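Local coordinates for protein periplasmic beta-glucosidase (Pseudomonas aeruginosa, PDB 6R5T) that probably hydrolyses terminal, non-reducing beta-D-glucosyl residues of beta-glucosides, releasing beta-D-glucose, as a periplasmic glycoside hydrolase of family 3, at residues Val175-Phe178 with Ala179-Ala183; Pro207-Ala210 with Ala211-Gly215; Leu493-Ala497 with Ser498-Leu502. The protein carries 1 engineered substitution. All blocks are in the same frame, centred on the assembly; numbering follows the deposited sequence.

Contact 1: Val175-Phe178 with Ala179-Ala183. With BGC (beta-D-glucopyranose), chain C.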
# COMPACT_ATOMS: atom_id res chain seq x y z
N VAL A 175 3.67 -15.73 -21.64
CA VAL A 175 4.14 -15.01 -20.42
C VAL A 175 2.95 -14.20 -19.88
O VAL A 175 2.15 -13.63 -20.64
CB VAL A 175 5.38 -14.16 -20.66
CG1 VAL A 175 5.19 -13.07 -21.70
CG2 VAL A 175 5.89 -13.59 -19.35
N LYS A 176 2.86 -14.15 -18.55
CA LYS A 176 1.68 -13.48 -17.91
C LYS A 176 2.17 -12.81 -16.61
O LYS A 176 3.25 -13.16 -16.13
CB LYS A 176 0.57 -14.50 -17.67
CG LYS A 176 0.83 -15.53 -16.59
CD LYS A 176 -0.22 -16.61 -16.56
CE LYS A 176 -0.10 -17.58 -15.42
NZ LYS A 176 -1.13 -18.64 -15.56
N HIS A 177 1.42 -11.87 -16.06
CA HIS A 177 0.19 -11.27 -16.54
C HIS A 177 0.53 -9.84 -16.96
O HIS A 177 0.86 -9.03 -16.09
CB HIS A 177 -0.88 -11.28 -15.46
CG HIS A 177 -1.23 -12.62 -14.92
ND1 HIS A 177 -0.58 -13.14 -13.81
CD2 HIS A 177 -2.19 -13.50 -15.29
CE1 HIS A 177 -1.17 -14.31 -13.55
NE2 HIS A 177 -2.10 -14.56 -14.42
N PHE A 178 0.50 -9.52 -18.25
CA PHE A 178 1.03 -8.23 -18.75
C PHE A 178 -0.06 -7.20 -18.53
O PHE A 178 -1.08 -7.24 -19.24
CB PHE A 178 1.39 -8.42 -20.22
CG PHE A 178 2.15 -7.28 -20.82
CD1 PHE A 178 3.39 -6.93 -20.33
CD2 PHE A 178 1.66 -6.60 -21.92
CE1 PHE A 178 4.13 -5.92 -20.92
CE2 PHE A 178 2.37 -5.54 -22.49
CZ PHE A 178 3.62 -5.20 -21.99
N ALA A 179 0.08 -6.26 -17.55
CA ALA A 179 1.26 -6.07 -16.72
C ALA A 179 0.83 -5.54 -15.35
O ALA A 179 -0.23 -4.93 -15.22
CB ALA A 179 2.21 -5.08 -17.37
N LEU A 180 1.77 -5.69 -14.39
CA LEU A 180 1.77 -5.02 -13.07
C LEU A 180 0.76 -5.66 -12.11
O LEU A 180 0.47 -5.06 -11.07
CB LEU A 180 1.46 -3.53 -13.20
CG LEU A 180 2.18 -2.73 -14.27
CD1 LEU A 180 1.88 -1.25 -14.10
CD2 LEU A 180 3.67 -3.00 -14.30
N TYR A 181 0.24 -6.83 -12.45
CA TYR A 181 -0.91 -7.44 -11.76
C TYR A 181 -0.63 -7.62 -10.26
O TYR A 181 -1.54 -7.47 -9.44
CB TYR A 181 -1.20 -8.74 -12.48
CG TYR A 181 -2.36 -9.56 -12.00
CD1 TYR A 181 -3.57 -9.04 -11.62
CD2 TYR A 181 -2.22 -10.93 -12.00
CE1 TYR A 181 -4.60 -9.87 -11.16
CE2 TYR A 181 -3.24 -11.77 -11.62
CZ TYR A 181 -4.42 -11.24 -11.16
OH TYR A 181 -5.41 -12.10 -10.75
N GLY A 182 0.59 -7.90 -9.90
CA GLY A 182 0.97 -8.16 -8.50
C GLY A 182 1.08 -6.92 -7.64
O GLY A 182 1.37 -7.05 -6.43
N ALA A 183 0.92 -5.71 -8.22
CA ALA A 183 0.90 -4.46 -7.43
C ALA A 183 -0.51 -4.04 -7.00
O ALA A 183 -0.71 -2.87 -6.58
CB ALA A 183 1.64 -3.38 -8.20
C2 BGC C . -4.73 -18.20 -16.17
C3 BGC C . -6.14 -18.23 -16.79
C4 BGC C . -7.13 -18.05 -15.61
C5 BGC C . -6.83 -16.67 -14.98
C6 BGC C . -7.68 -16.38 -13.77
C1 BGC C . -4.54 -16.87 -15.42
O1 BGC C . -3.30 -17.00 -14.80
O2 BGC C . -3.67 -18.33 -17.11
O3 BGC C . -6.35 -19.52 -17.39
O4 BGC C . -8.46 -18.06 -16.15
O5 BGC C . -5.55 -16.72 -14.42
O6 BGC C . -7.37 -15.07 -13.27

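Contact 2: Pro207-Ala210 with Ala211-Gly215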
# COMPACT_ATOMS: atom_id res chain seq x y z
N PRO A 207 10.69 -8.09 -16.28
CA PRO A 207 10.47 -9.52 -16.47
C PRO A 207 9.66 -9.89 -17.72
O PRO A 207 9.95 -10.89 -18.36
CB PRO A 207 9.74 -9.97 -15.21
CG PRO A 207 10.19 -8.91 -14.20
CD PRO A 207 10.23 -7.61 -14.96
N TYR A 208 8.72 -9.03 -18.08
CA TYR A 208 7.93 -9.29 -19.30
C TYR A 208 8.81 -9.08 -20.52
O TYR A 208 8.76 -9.90 -21.44
CB TYR A 208 6.68 -8.43 -19.39
CG TYR A 208 5.83 -8.42 -18.16
CD1 TYR A 208 5.00 -9.46 -17.80
CD2 TYR A 208 5.81 -7.29 -17.39
CE1 TYR A 208 4.27 -9.43 -16.62
CE2 TYR A 208 5.06 -7.22 -16.23
CZ TYR A 208 4.29 -8.28 -15.83
OH TYR A 208 3.51 -8.19 -14.69
N LYS A 209 9.63 -8.03 -20.50
CA LYS A 209 10.58 -7.80 -21.60
C LYS A 209 11.57 -8.96 -21.71
O LYS A 209 11.95 -9.34 -22.84
CB LYS A 209 11.29 -6.45 -21.43
CG LYS A 209 12.17 -6.10 -22.61
CD LYS A 209 12.73 -4.73 -22.50
CE LYS A 209 13.34 -4.30 -23.81
NZ LYS A 209 14.50 -5.15 -24.17
N ALA A 210 12.05 -9.51 -20.59
CA ALA A 210 12.98 -10.65 -20.63
C ALA A 210 12.32 -11.84 -21.33
O ALA A 210 13.01 -12.58 -22.08
CB ALA A 210 13.33 -11.05 -19.21
N ALA A 211 11.02 -12.06 -21.08
CA ALA A 211 10.31 -13.17 -21.72
C ALA A 211 10.24 -12.90 -23.24
O ALA A 211 10.48 -13.81 -24.03
CB ALA A 211 8.94 -13.34 -21.13
N VAL A 212 9.87 -11.69 -23.62
CA VAL A 212 9.77 -11.28 -25.06
C VAL A 212 11.15 -11.48 -25.71
O VAL A 212 11.25 -12.13 -26.81
CB VAL A 212 9.28 -9.84 -25.20
CG1 VAL A 212 9.44 -9.34 -26.63
CG2 VAL A 212 7.85 -9.70 -24.76
N ASP A 213 12.21 -11.05 -25.04
CA ASP A 213 13.57 -11.14 -25.63
C ASP A 213 14.06 -12.59 -25.67
O ASP A 213 14.88 -12.90 -26.56
CB ASP A 213 14.55 -10.25 -24.88
CG ASP A 213 14.27 -8.78 -25.07
OD1 ASP A 213 13.55 -8.43 -25.98
OD2 ASP A 213 14.81 -8.00 -24.28
N ALA A 214 13.52 -13.48 -24.81
CA ALA A 214 13.87 -14.92 -24.85
C ALA A 214 13.09 -15.61 -25.97
O ALA A 214 13.29 -16.82 -26.14
CB ALA A 214 13.62 -15.59 -23.52
N GLY A 215 12.18 -14.89 -26.64
CA GLY A 215 11.41 -15.41 -27.79
C GLY A 215 10.05 -15.95 -27.40
O GLY A 215 9.48 -16.73 -28.16
O HOH W 1 12.79 -6.08 -26.69

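Contact 3: Leu493-Ala497 with Ser498-Leu502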
# COMPACT_ATOMS: atom_id res chain seq x y z
N LEU A 493 -1.15 -12.41 8.11
CA LEU A 493 -0.07 -13.21 7.50
C LEU A 493 0.43 -14.28 8.48
O LEU A 493 1.38 -14.99 8.13
CB LEU A 493 1.10 -12.33 7.07
CG LEU A 493 0.73 -11.25 6.05
CD1 LEU A 493 1.96 -10.39 5.86
CD2 LEU A 493 0.26 -11.85 4.73
N ARG A 494 -0.22 -14.45 9.61
CA ARG A 494 0.22 -15.49 10.57
C ARG A 494 -0.22 -16.89 10.11
O ARG A 494 -1.12 -17.06 9.28
CB ARG A 494 -0.34 -15.20 11.96
CG ARG A 494 0.26 -13.97 12.60
CD ARG A 494 -0.43 -13.57 13.88
NE ARG A 494 -1.83 -13.29 13.63
CZ ARG A 494 -2.73 -13.00 14.57
NH1 ARG A 494 -2.37 -12.88 15.83
NH2 ARG A 494 -4.00 -12.84 14.23
N ILE A 495 0.40 -17.88 10.73
CA ILE A 495 -0.19 -19.22 10.69
C ILE A 495 -1.61 -19.08 11.21
O ILE A 495 -1.89 -18.35 12.16
CB ILE A 495 0.69 -20.16 11.52
CG1 ILE A 495 2.06 -20.39 10.90
CG2 ILE A 495 -0.01 -21.47 11.81
CD1 ILE A 495 3.05 -21.17 11.75
N PRO A 496 -2.58 -19.83 10.65
CA PRO A 496 -3.94 -19.76 11.19
C PRO A 496 -4.02 -20.00 12.70
O PRO A 496 -3.29 -20.83 13.24
CB PRO A 496 -4.69 -20.84 10.42
CG PRO A 496 -3.92 -20.90 9.10
CD PRO A 496 -2.48 -20.69 9.47
N ALA A 497 -4.95 -19.30 13.35
CA ALA A 497 -5.07 -19.29 14.82
C ALA A 497 -5.25 -20.70 15.38
O ALA A 497 -4.68 -20.99 16.45
CB ALA A 497 -6.21 -18.40 15.25
N SER A 498 -6.02 -21.56 14.73
CA SER A 498 -6.28 -22.92 15.27
C SER A 498 -4.93 -23.64 15.39
O SER A 498 -4.70 -24.42 16.36
CB SER A 498 -7.22 -23.72 14.45
OG SER A 498 -6.75 -23.79 13.10
N GLN A 499 -4.06 -23.44 14.40
CA GLN A 499 -2.74 -24.08 14.39
C GLN A 499 -1.78 -23.39 15.37
O GLN A 499 -0.88 -24.07 15.89
CB GLN A 499 -2.23 -24.11 12.96
CG GLN A 499 -3.08 -24.98 12.04
CD GLN A 499 -2.53 -24.87 10.63
OE1 GLN A 499 -1.38 -25.27 10.44
NE2 GLN A 499 -3.30 -24.31 9.69
N ARG A 500 -1.85 -22.07 15.55
CA ARG A 500 -0.95 -21.40 16.53
C ARG A 500 -1.33 -21.84 17.94
O ARG A 500 -0.42 -22.02 18.76
CB ARG A 500 -1.03 -19.87 16.43
CG ARG A 500 -0.45 -19.38 15.12
CD ARG A 500 -0.25 -17.87 15.01
NE ARG A 500 -1.52 -17.27 14.78
CZ ARG A 500 -2.26 -16.68 15.70
NH1 ARG A 500 -1.76 -16.50 16.91
NH2 ARG A 500 -3.44 -16.20 15.38
N ARG A 501 -2.61 -22.09 18.19
CA ARG A 501 -3.04 -22.62 19.51
C ARG A 501 -2.38 -23.99 19.71
O ARG A 501 -1.87 -24.28 20.84
CB ARG A 501 -4.56 -22.73 19.52
CG ARG A 501 -5.11 -23.14 20.87
CD ARG A 501 -6.63 -23.11 20.77
NE ARG A 501 -7.19 -23.55 22.04
CZ ARG A 501 -8.45 -23.94 22.21
NH1 ARG A 501 -9.28 -24.02 21.19
NH2 ARG A 501 -8.85 -24.33 23.41
N LEU A 502 -2.40 -24.83 18.70
CA LEU A 502 -1.73 -26.16 18.69
C LEU A 502 -0.24 -26.00 19.01
O LEU A 502 0.33 -26.71 19.87
CB LEU A 502 -1.98 -26.86 17.33
CG LEU A 502 -1.19 -28.12 17.06
CD1 LEU A 502 -1.61 -29.21 18.04
CD2 LEU A 502 -1.41 -28.56 15.62
O HOH W 2 -3.98 -16.20 12.53

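Contact 1: Val175-Phe178 with Ala179-Ala183
His177 and Ala179 each follow a cis peptide bond: the first lies within strand 172-178, and the second marks where it gives way to the loop. The turn is tight enough to set Ala179 CA 3.1 Å from His177 O, as a CA-H...O contact. This is the C-terminal end of a strand of the TIM barrel, where such enzymes carry their active site. Phe178 has its CB directed away from the loop, yet CD1 rests on Ala179 CB. Tyr181, with CG anti to its own N (chi1 -178°), reaches back along the turn and forms a T-shaped pair with His177: the CD2-CE2 edge points into the imidazole face, ring centroids 4.7 Å apart and planes at 69°. CG of Lys176 lies over the opposite imidazole face. Beyond the ring pair, Tyr181 OH bonds to Arg137, and His177 ND1 is bound by Asp128, which fixes the ring's rotation and leaves NE2 for the sugar. The extended Lys176 puts NZ 2.8 Å from O1 and 3.0 Å from O2 of the bound beta-D-glucopyranose. The same O1 lies near the plane of the imidazole, in a hydrogen bond of 2.7 Å with His177 NE2.

Contact 2: Pro207-Ala210 with Ala211-Gly215
Lys209 and Asp213, one helical turn apart, form a salt bridge along the outside of their helix. NZ of Lys209 sits 2.9 Å from OD2 of Asp213 and uses the syn lone pair of that oxygen. The lysine runs out straight from the backbone and turns only at its last torsion (chi4 -65°), which brings the ammonium group round to the carboxylate. A water completes the bridge: it accepts from Lys209 NZ at 3.2 Å and donates to Asp213 OD1 at 2.6 Å, so both carboxylate oxygens are tied to the same ammonium, one directly and one through the solvent. Asp213 stands near the C-terminal end of the helix, where its negative charge would be disfavoured by the carbonyl groups, and the lysine probably offsets this. Lys209 also makes a cation-pi contact with Trp246.

The main-chain bonds are those of an alpha-helix. Val212 N reaches Tyr208 O at 3.0 Å and Asp213 N reaches Lys209 O at 2.8 Å, while Ala214 N to Ala210 O is more bent, with an N-H...O angle of 134°. Helix 206-213 belongs to the crossover between the neighbouring parallel strands 172-178 and 218-221 of the TIM barrel. A Schellman motif follows: Gly215, with phi 95°, leaves the helical conformation, and one of the motif's two bonds back into the last turn runs from its N to Val212 O at 2.9 Å.

The remaining contacts set methyl groups against carbonyl oxygens of the preceding turn. Val212 leans CG2 on Tyr208 O at 3.4 Å, and Ala214 CB lies 3.4 Å from Ala210 O. Pro207 and Ala211 pack against the neighbouring helix 146-161, while the ring of Tyr208 carries its OH to Asp128.

Contact 3: Leu493-Ala497 with Ser498-Leu502
Arg500 folds back from the helix to the loop before it and donates from NE to Ile495 O at 2.9 Å. The carbonyl oxygen lies close to the guanidinium plane, although the bond is bent, with an angle of 144° at the hydrogen. Water 2 closes a small ring at the same edge, donating to Ile495 O at 3.0 Å and accepting from Arg500 NH2 at 2.9 Å. Two donors thus grip one carbonyl oxygen. A turn in the side chain (chi3 -76°) is what brings the head of Arg500 round to meet it.

One face of this guanidinium is taken by Arg494. The two flat groups stack with centres 3.9 Å apart and planes at 17°, NH2 of Arg500 standing over the centre of the Arg494 group, while the side chains themselves cross at about a right angle. Two like charges so close should cost energy; the salt bridge from Arg494 NE to Asp492 presumably offsets part of it.

Helix 497-508 begins here, with Pro496 at the N-cap position. Pro496 O accepts from Arg500 N at 3.0 Å and, weakly, from Gln499 N. Arg501 N follows with its bond to Ala497 O at 2.9 Å. The helix belongs to the crossover between the adjacent parallel strands 472-478 and 513-518 of the family 3 C-terminal domain.

Ile495 sets CG2 against Gln499 CB at 3.6 Å, and its CB lies near CG of Arg500. Pro496 and Gln499 run side by side in the same direction, CG of the proline 3.5 Å from NE2 of the amide, whose hydrogen bond goes to Val432 O. Ala497 CB also touches NH2 of Arg500.

From the N terminus the three contacts come in series; each is local, within one unbroken run of chain, so none closes a long loop, and none nests or crosses. Contact 1 ends a barrel strand, and the chain then passes helix 197-204 to reach contact 2 on helix 206-213, the last helix before strand 218-221. These two touch: Tyr208 OH lies 3.1 Å from Leu180 N in a probable hydrogen bond, and Phe178 packs on the tyrosine ring. Contact 3, in the family 3 C-terminal domain, leads the chain from a loop into helix 497-508, between strands 472-478 and 513-518, its centre about 31 Å from that of contact 1 and about 40 Å from contact 2's.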